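Local coordinates for protein MaoC-like dehydratase (Phytophthora Capsici, PDB 3KH8) that probably catalyses the reversible addition and removal of water at enoyl-CoA-type substrates, as expected of a double hot dog MaoC-like dehydratase, at residues G141-K146 and T165-G170; N210-T215 and T290-M295; P284-E289 and K310-V315. All blocks are in the same frame, centred on the assembly; numbering follows the deposited sequence.

How the interactions relate
Interaction 1 lies in the N-terminal hydratase 2 half of the chain, interactions 2 and 3 in the C-terminal MaoC-like half, and all three reach one long antiparallel sheet. Interaction 1 closes before the others open; its centre is 32 Å from that of interaction 2 and 34 Å from that of interaction 3, on the opposite side of the chain's centre. Interactions 2 and 3 have centres 10 Å apart and interlock along the chain: 210-215 comes first, then 284-289 directly followed by 290-295, then 310-315. They touch through Thr215 with Glu289 and Thr290 with Glu311. The spacing fits two hot dog halves joined through a shared sheet, with interactions 2 and 3 together in the MaoC-like half.

Interaction 1. Residues G141-K146 and T165-G170; sequences GTLTGK and TQFEDG
Thr165 meets Lys146 where the two strands run side by side: its CA-H points at Lys146 O, 3.3 Å from CA to O. Gln166 pairs with Lys146 as an antiparallel hydrogen-bonded pair. Its N gives Lys146 O a bond of 2.8 Å with an angle of 170° at the hydrogen, and its O accepts from Lys146 N. A water also donates to Lys146 O and more weakly to Gln166 OE1, so that this carbonyl accepts from both the partner strand and a water. Phe167 faces Gly145 in a non-hydrogen-bonded pair. With no side chain on the glycine, the ring lies close against the backbone, Phe167 CD1 standing 3.6 Å from Gly145 CA. Leu143 meets Phe167 at about a right angle, and Leu143 CB is 4.1 Å from Phe167 CD1. On one ring face, near the rim, sits CG2 of Thr165. These residues belong to the beta hairpin of strands 141-154 and 158-169 in the N-terminal hot dog domain; Leu91 of helix 91-94, Tyr50 and Val174 pack on the same apolar side. Glu168 and Thr144 form the next hydrogen-bonded pair, Thr144 N reaching Glu168 O at 2.8 Å and Glu168 N returning a bond to Thr144 O. On the face of Lys146 and Gln166, CG of Glu168 is set between its own backbone N and carbonyl carbon (chi1 52°), alongside Thr144 CB. The side chain, extended beyond CG, brings the carboxylate to the lysine chain: Glu168 OE2 is 3.3 Å from Lys146 CE but 4.0 Å from Lys146 NZ, opposite charges beyond salt-bridge range. Asp169 ends the strand with CB 4.1 Å from Leu143 CD2, while its OD1 turns to a salt bridge with Arg134 and a hydrogen bond from Asn171 N.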
loop_
_atom_site.group_PDB
_atom_site.type_symbol
_atom_site.label_atom_id
_atom_site.label_comp_id
_atom_site.label_asym_id
_atom_site.label_seq_id
_atom_site.Cartn_x
_atom_site.Cartn_y
_atom_site.Cartn_z
ATOM N N GLY A 141 -11.796 13.867 -0.700
ATOM C CA GLY A 141 -11.927 15.318 -0.692
ATOM C C GLY A 141 -10.926 16.057 -1.553
ATOM O O GLY A 141 -9.923 15.497 -1.993
ATOM N N THR A 142 -11.218 17.328 -1.787
ATOM C CA THR A 142 -10.350 18.210 -2.541
ATOM C C THR A 142 -10.114 19.456 -1.695
ATOM O O THR A 142 -11.056 20.043 -1.167
ATOM C CB THR A 142 -10.974 18.574 -3.911
ATOM O OG1 THR A 142 -11.001 17.408 -4.742
ATOM C CG2 THR A 142 -10.168 19.655 -4.614
ATOM N N LEU A 143 -8.849 19.839 -1.565
ATOM C CA LEU A 143 -8.462 20.944 -0.699
ATOM C C LEU A 143 -7.610 21.952 -1.443
ATOM O O LEU A 143 -6.892 21.598 -2.380
ATOM C CB LEU A 143 -7.679 20.423 0.512
ATOM C CG LEU A 143 -8.329 19.380 1.427
ATOM C CD1 LEU A 143 -7.281 18.778 2.338
ATOM C CD2 LEU A 143 -9.471 19.979 2.245
ATOM N N THR A 144 -7.705 23.210 -1.023
ATOM C CA THR A 144 -6.793 24.247 -1.476
ATOM C C THR A 144 -5.610 24.319 -0.513
ATOM O O THR A 144 -5.792 24.464 0.697
ATOM C CB THR A 144 -7.495 25.626 -1.556
ATOM O OG1 THR A 144 -8.526 25.577 -2.546
ATOM C CG2 THR A 144 -6.505 26.721 -1.933
ATOM N N GLY A 145 -4.404 24.200 -1.058
ATOM C CA GLY A 145 -3.183 24.361 -0.279
ATOM C C GLY A 145 -2.540 25.712 -0.524
ATOM O O GLY A 145 -2.392 26.137 -1.673
ATOM N N LYS A 146 -2.167 26.386 0.560
ATOM C CA LYS A 146 -1.452 27.659 0.485
ATOM C C LYS A 146 -0.134 27.540 1.235
ATOM O O LYS A 146 -0.118 27.328 2.451
ATOM C CB LYS A 146 -2.292 28.801 1.066
ATOM C CG LYS A 146 -3.567 29.102 0.298
ATOM C CD LYS A 146 -4.221 30.377 0.804
ATOM C CE LYS A 146 -5.605 30.593 0.188
ATOM N NZ LYS A 146 -5.584 30.670 -1.302
ATOM N N THR A 165 2.177 25.353 5.415
ATOM C CA THR A 165 1.139 24.968 4.466
ATOM C C THR A 165 -0.209 25.003 5.168
ATOM O O THR A 165 -0.397 24.366 6.204
ATOM C CB THR A 165 1.393 23.564 3.872
ATOM O OG1 THR A 165 2.656 23.555 3.202
ATOM C CG2 THR A 165 0.298 23.187 2.875
ATOM N N GLN A 166 -1.137 25.767 4.603
ATOM C CA GLN A 166 -2.502 25.807 5.100
ATOM C C GLN A 166 -3.436 25.121 4.108
ATOM O O GLN A 166 -3.462 25.472 2.927
ATOM C CB GLN A 166 -2.941 27.253 5.345
ATOM C CG GLN A 166 -2.300 27.903 6.565
ATOM C CD GLN A 166 -2.674 29.365 6.713
ATOM O OE1 GLN A 166 -2.161 30.227 5.997
ATOM N NE2 GLN A 166 -3.571 29.653 7.648
ATOM N N PHE A 167 -4.181 24.128 4.590
ATOM C CA PHE A 167 -5.202 23.467 3.782
ATOM C C PHE A 167 -6.594 23.901 4.199
ATOM O O PHE A 167 -6.896 24.017 5.391
ATOM C CB PHE A 167 -5.085 21.942 3.853
ATOM C CG PHE A 167 -3.926 21.387 3.083
ATOM C CD1 PHE A 167 -3.900 21.459 1.688
ATOM C CD2 PHE A 167 -2.857 20.793 3.747
ATOM C CE1 PHE A 167 -2.828 20.951 0.972
ATOM C CE2 PHE A 167 -1.781 20.277 3.038
ATOM C CZ PHE A 167 -1.765 20.358 1.647
ATOM N N GLU A 168 -7.434 24.136 3.197
ATOM C CA GLU A 168 -8.804 24.587 3.398
ATOM C C GLU A 168 -9.715 24.061 2.290
ATOM O O GLU A 168 -9.250 23.727 1.199
ATOM C CB GLU A 168 -8.852 26.122 3.429
ATOM C CG GLU A 168 -8.177 26.789 2.226
ATOM C CD GLU A 168 -8.206 28.306 2.275
ATOM O OE1 GLU A 168 -8.202 28.886 3.383
ATOM O OE2 GLU A 168 -8.220 28.922 1.194
ATOM N N ASP A 169 -11.008 23.970 2.585
ATOM C CA ASP A 169 -12.019 23.790 1.541
ATOM C C ASP A 169 -12.995 24.964 1.572
ATOM O O ASP A 169 -12.713 25.987 2.201
ATOM C CB ASP A 169 -12.732 22.434 1.662
ATOM C CG ASP A 169 -13.380 22.210 3.020
ATOM O OD1 ASP A 169 -13.601 23.184 3.775
ATOM O OD2 ASP A 169 -13.677 21.037 3.333
ATOM N N GLY A 170 -14.132 24.818 0.891
ATOM C CA GLY A 170 -15.171 25.849 0.865
ATOM C C GLY A 170 -15.752 26.193 2.229
ATOM O O GLY A 170 -16.323 27.269 2.406
HETATM O O HOH W 1 0.553 29.313 4.168
#

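Interaction 2. Residues N210-T215 and T290-M295; sequences NDEFKT and TIQTRM
With chi1 at -55°, Thr290 turns its methyl CG2 away from its own N and toward Glu212, and sets OG1 beside the aliphatic chain of Lys214. The lysine chain, bent at chi2 (69°), crosses this threonine at about a right angle, with Lys214 CD 3.5 Å from Thr290 OG1; the hydroxyl itself bonds Glu311. The strands are antiparallel neighbours in the sheet of the C-terminal hot dog domain. Two hydrogen-bonded pairs hold them: Asp211 with Thr293, where Thr293 N meets Asp211 O at 2.8 Å, and Phe213 with Ile291, where Ile291 N meets Phe213 O at 2.8 Å. Glu212 CB rests 4.1 Å from Thr290 CG2, and the carboxylate of Glu212 forms a salt bridge with Lys310. Ile291, on the other face, meets Thr215 just past the strand, its CD1 3.8 Å from Thr215 CG2, and Val257 of helix 251-266, the helix wrapped by the sheet in this fold, packs against Ile291. The bent chain of Met295 brings CE to 4.1 Å from Asp211 CB. A water donates to Ile291 O at 2.9 Å and also lies 2.9 Å from Thr293 OG1.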
loop_
_atom_site.group_PDB
_atom_site.type_symbol
_atom_site.label_atom_id
_atom_site.label_comp_id
_atom_site.label_asym_id
_atom_site.label_seq_id
_atom_site.Cartn_x
_atom_site.Cartn_y
_atom_site.Cartn_z
ATOM N N ASN A 210 4.194 3.500 27.388
ATOM C CA ASN A 210 5.078 3.043 26.325
ATOM C C ASN A 210 4.303 2.216 25.317
ATOM O O ASN A 210 3.337 1.539 25.668
ATOM C CB ASN A 210 6.228 2.206 26.893
ATOM C CG ASN A 210 7.158 3.010 27.781
ATOM O OD1 ASN A 210 7.990 3.781 27.296
ATOM N ND2 ASN A 210 7.026 2.826 29.090
ATOM N N ASP A 211 4.727 2.288 24.061
ATOM C CA ASP A 211 4.183 1.452 23.001
ATOM C C ASP A 211 5.347 1.121 22.084
ATOM O O ASP A 211 6.351 1.836 22.062
ATOM C CB ASP A 211 3.073 2.193 22.238
ATOM C CG ASP A 211 2.121 1.248 21.483
ATOM O OD1 ASP A 211 2.368 0.022 21.434
ATOM O OD2 ASP A 211 1.114 1.742 20.929
ATOM N N GLU A 212 5.234 0.026 21.346
ATOM C CA GLU A 212 6.250 -0.292 20.351
ATOM C C GLU A 212 5.636 -0.865 19.089
ATOM O O GLU A 212 4.579 -1.497 19.126
ATOM C CB GLU A 212 7.328 -1.229 20.912
ATOM C CG GLU A 212 6.838 -2.612 21.300
ATOM C CD GLU A 212 7.977 -3.588 21.546
ATOM O OE1 GLU A 212 9.000 -3.190 22.150
ATOM O OE2 GLU A 212 7.842 -4.759 21.135
ATOM N N PHE A 213 6.308 -0.614 17.974
ATOM C CA PHE A 213 5.902 -1.161 16.694
ATOM C C PHE A 213 7.130 -1.619 15.925
ATOM O O PHE A 213 8.051 -0.840 15.680
ATOM C CB PHE A 213 5.095 -0.142 15.875
ATOM C CG PHE A 213 4.704 -0.646 14.510
ATOM C CD1 PHE A 213 3.714 -1.620 14.373
ATOM C CD2 PHE A 213 5.337 -0.163 13.366
ATOM C CE1 PHE A 213 3.357 -2.099 13.112
ATOM C CE2 PHE A 213 4.990 -0.638 12.106
ATOM C CZ PHE A 213 3.998 -1.608 11.981
ATOM N N LYS A 214 7.135 -2.901 15.575
ATOM C CA LYS A 214 8.168 -3.490 14.737
ATOM C C LYS A 214 7.868 -3.119 13.287
ATOM O O LYS A 214 6.889 -3.600 12.710
ATOM C CB LYS A 214 8.182 -5.016 14.938
ATOM C CG LYS A 214 9.019 -5.836 13.950
ATOM C CD LYS A 214 10.511 -5.629 14.114
ATOM C CE LYS A 214 11.298 -6.643 13.283
ATOM N NZ LYS A 214 11.230 -6.369 11.811
ATOM N N THR A 215 8.692 -2.249 12.704
ATOM C CA THR A 215 8.532 -1.916 11.288
ATOM C C THR A 215 9.002 -3.071 10.401
ATOM O O THR A 215 9.822 -3.890 10.815
ATOM C CB THR A 215 9.266 -0.610 10.886
ATOM O OG1 THR A 215 10.686 -0.808 10.932
ATOM C CG2 THR A 215 8.866 0.553 11.802
ATOM N N THR A 290 12.619 -1.599 15.349
ATOM C CA THR A 290 11.476 -1.438 16.241
ATOM C C THR A 290 11.419 -0.013 16.786
ATOM O O THR A 290 12.388 0.473 17.384
ATOM C CB THR A 290 11.530 -2.450 17.412
ATOM O OG1 THR A 290 11.626 -3.778 16.884
ATOM C CG2 THR A 290 10.282 -2.349 18.290
ATOM N N ILE A 291 10.285 0.648 16.570
ATOM C CA ILE A 291 10.087 2.016 17.047
ATOM C C ILE A 291 9.288 2.020 18.343
ATOM O O ILE A 291 8.118 1.620 18.362
ATOM C CB ILE A 291 9.391 2.914 15.992
ATOM C CG1 ILE A 291 10.274 3.064 14.745
ATOM C CG2 ILE A 291 9.050 4.293 16.597
ATOM C CD1 ILE A 291 9.603 3.808 13.569
ATOM N N GLN A 292 9.935 2.470 19.418
ATOM C CA GLN A 292 9.292 2.623 20.724
ATOM C C GLN A 292 8.840 4.061 20.904
ATOM O O GLN A 292 9.632 4.989 20.722
ATOM C CB GLN A 292 10.268 2.288 21.857
ATOM C CG GLN A 292 10.786 0.860 21.885
ATOM C CD GLN A 292 11.957 0.692 22.847
ATOM O OE1 GLN A 292 12.926 1.452 22.808
ATOM N NE2 GLN A 292 11.873 -0.309 23.709
ATOM N N THR A 293 7.580 4.248 21.279
ATOM C CA THR A 293 7.082 5.581 21.598
ATOM C C THR A 293 6.965 5.745 23.120
ATOM O O THR A 293 6.198 5.027 23.774
ATOM C CB THR A 293 5.741 5.891 20.876
ATOM O OG1 THR A 293 5.909 5.726 19.461
ATOM C CG2 THR A 293 5.290 7.318 21.149
ATOM N N ARG A 294 7.750 6.672 23.668
ATOM C CA ARG A 294 7.720 6.995 25.101
ATOM C C ARG A 294 6.797 8.183 25.319
ATOM O O ARG A 294 6.977 9.222 24.690
ATOM C CB ARG A 294 9.112 7.384 25.604
ATOM C CG ARG A 294 10.215 6.386 25.344
ATOM C CD ARG A 294 11.563 7.025 25.650
ATOM N NE ARG A 294 12.631 6.032 25.690
ATOM C CZ ARG A 294 13.930 6.321 25.666
ATOM N NH1 ARG A 294 14.338 7.583 25.586
ATOM N NH2 ARG A 294 14.820 5.343 25.708
ATOM N N MET A 295 5.828 8.042 26.220
ATOM C CA MET A 295 4.819 9.082 26.407
ATOM C C MET A 295 4.714 9.592 27.848
ATOM O O MET A 295 4.645 8.804 28.799
ATOM C CB MET A 295 3.455 8.607 25.888
ATOM C CG MET A 295 3.442 8.314 24.376
ATOM S SD MET A 295 2.023 7.348 23.812
ATOM C CE MET A 295 2.468 5.692 24.327
HETATM O O HOH W 2 5.615 2.907 18.992
#

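Interaction 3. Residues P284-E289 and K310-V315; sequences PCFPGE and KERGAV
A type II beta turn from Phe286 to Glu289, in the loop leading into strand 290-297, meets the bulged turn between strand 302-309 and strand 314-324, where Gly313 and Ala314 both face Val309 in a G1 beta bulge. Arg312 grips Glu289 side-on in a salt bridge. Arg312 NE reaches Glu289 OE2 at 2.7 Å, and Arg312 NH2 reaches Glu289 OE1 at 2.7 Å; both bonds are nearly straight and use the syn lone pairs. Carboxylate and guanidinium planes are only 11° apart. The arginine chain bends at chi3 (-73°), which turns the flat end across the glutamate. Arg312 NH2 also donates to Pro284 O at 3.1 Å, and a water joins that carbonyl to Arg312 NH1. CE2 of Phe286 sits over one guanidinium face, 3.8 Å above its plane and toward the rim, with ring and guanidinium planes 67° apart. Beyond the arginine, a second water donates to both Gly288 O and Glu311 OE2. Glu289 OE1 takes a further bond from Phe286 N, 3.0 Å away and above the carboxylate plane. Three N-H donors on one carboxylate fix its rotation and would probably favour its charged form: two join the turn to Arg312, and Phe286 N holds the group within the turn.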
loop_
_atom_site.group_PDB
_atom_site.type_symbol
_atom_site.label_atom_id
_atom_site.label_comp_id
_atom_site.label_asym_id
_atom_site.label_seq_id
_atom_site.Cartn_x
_atom_site.Cartn_y
_atom_site.Cartn_z
ATOM N N PRO A 284 18.426 8.957 12.110
ATOM C CA PRO A 284 17.666 8.153 11.159
ATOM C C PRO A 284 17.207 6.805 11.699
ATOM O O PRO A 284 17.805 6.254 12.628
ATOM C CB PRO A 284 18.646 7.966 9.996
ATOM C CG PRO A 284 19.988 8.047 10.621
ATOM C CD PRO A 284 19.861 9.012 11.763
ATOM N N CYS A 285 16.133 6.299 11.101
ATOM C CA CYS A 285 15.591 4.981 11.387
ATOM C C CYS A 285 15.775 4.102 10.150
ATOM O O CYS A 285 15.690 4.582 9.021
ATOM C CB CYS A 285 14.105 5.103 11.728
ATOM S SG CYS A 285 13.279 3.568 12.174
ATOM N N PHE A 286 16.032 2.817 10.365
ATOM C CA PHE A 286 16.153 1.883 9.253
ATOM C C PHE A 286 14.939 0.966 9.204
ATOM O O PHE A 286 14.510 0.446 10.240
ATOM C CB PHE A 286 17.462 1.086 9.344
ATOM C CG PHE A 286 18.687 1.953 9.354
ATOM C CD1 PHE A 286 19.170 2.509 8.170
ATOM C CD2 PHE A 286 19.347 2.236 10.547
ATOM C CE1 PHE A 286 20.296 3.321 8.175
ATOM C CE2 PHE A 286 20.475 3.046 10.561
ATOM C CZ PHE A 286 20.951 3.593 9.369
ATOM N N PRO A 287 14.363 0.778 8.001
ATOM C CA PRO A 287 13.204 -0.108 7.893
ATOM C C PRO A 287 13.560 -1.481 8.448
ATOM O O PRO A 287 14.633 -2.010 8.147
ATOM C CB PRO A 287 12.951 -0.188 6.382
ATOM C CG PRO A 287 13.673 0.971 5.790
ATOM C CD PRO A 287 14.849 1.221 6.682
ATOM N N GLY A 288 12.683 -2.036 9.278
ATOM C CA GLY A 288 12.973 -3.290 9.968
ATOM C C GLY A 288 13.230 -3.111 11.453
ATOM O O GLY A 288 13.115 -4.061 12.226
ATOM N N GLU A 289 13.576 -1.889 11.854
ATOM C CA GLU A 289 13.837 -1.588 13.256
ATOM C C GLU A 289 12.544 -1.375 14.037
ATOM O O GLU A 289 11.500 -1.029 13.456
ATOM C CB GLU A 289 14.770 -0.376 13.387
ATOM C CG GLU A 289 16.173 -0.638 12.834
ATOM C CD GLU A 289 17.164 0.468 13.152
ATOM O OE1 GLU A 289 16.833 1.661 12.981
ATOM O OE2 GLU A 289 18.288 0.132 13.571
ATOM N N LYS A 310 14.486 0.712 19.279
ATOM C CA LYS A 310 14.731 -0.247 20.361
ATOM C C LYS A 310 16.096 -0.931 20.245
ATOM O O LYS A 310 16.815 -1.075 21.239
ATOM C CB LYS A 310 13.614 -1.297 20.390
ATOM C CG LYS A 310 13.684 -2.266 21.563
ATOM C CD LYS A 310 12.487 -3.193 21.578
ATOM C CE LYS A 310 12.499 -4.089 22.797
ATOM N NZ LYS A 310 11.354 -5.039 22.753
ATOM N N GLU A 311 16.453 -1.325 19.027
ATOM C CA GLU A 311 17.655 -2.125 18.790
ATOM C C GLU A 311 18.956 -1.365 19.062
ATOM O O GLU A 311 19.986 -1.979 19.343
ATOM C CB GLU A 311 17.657 -2.699 17.365
ATOM C CG GLU A 311 16.603 -3.791 17.108
ATOM C CD GLU A 311 15.221 -3.244 16.742
ATOM O OE1 GLU A 311 15.033 -2.006 16.711
ATOM O OE2 GLU A 311 14.314 -4.066 16.482
ATOM N N ARG A 312 18.902 -0.034 18.985
ATOM C CA ARG A 312 20.099 0.801 19.104
ATOM C C ARG A 312 20.010 1.831 20.228
ATOM O O ARG A 312 20.986 2.538 20.506
ATOM C CB ARG A 312 20.390 1.509 17.773
ATOM C CG ARG A 312 20.796 0.570 16.640
ATOM C CD ARG A 312 21.154 1.318 15.362
ATOM N NE ARG A 312 19.977 1.860 14.683
ATOM C CZ ARG A 312 19.692 3.156 14.571
ATOM N NH1 ARG A 312 20.502 4.074 15.088
ATOM N NH2 ARG A 312 18.591 3.537 13.933
ATOM N N GLY A 313 18.842 1.921 20.861
ATOM C CA GLY A 313 18.579 2.923 21.894
ATOM C C GLY A 313 18.715 4.358 21.407
ATOM O O GLY A 313 18.979 5.262 22.197
ATOM N N ALA A 314 18.539 4.567 20.106
ATOM C CA ALA A 314 18.704 5.890 19.509
ATOM C C ALA A 314 17.368 6.609 19.362
ATOM O O ALA A 314 16.419 6.064 18.793
ATOM C CB ALA A 314 19.395 5.780 18.160
ATOM N N VAL A 315 17.296 7.831 19.875
ATOM C CA VAL A 315 16.100 8.651 19.697
ATOM C C VAL A 315 16.030 9.126 18.240
ATOM O O VAL A 315 16.984 9.714 17.728
ATOM C CB VAL A 315 16.050 9.849 20.681
ATOM C CG1 VAL A 315 16.179 9.374 22.138
ATOM C CG2 VAL A 315 17.119 10.865 20.362
HETATM O O HOH W 3 19.627 6.669 14.526
HETATM O O HOH W 4 14.813 -5.198 14.035
#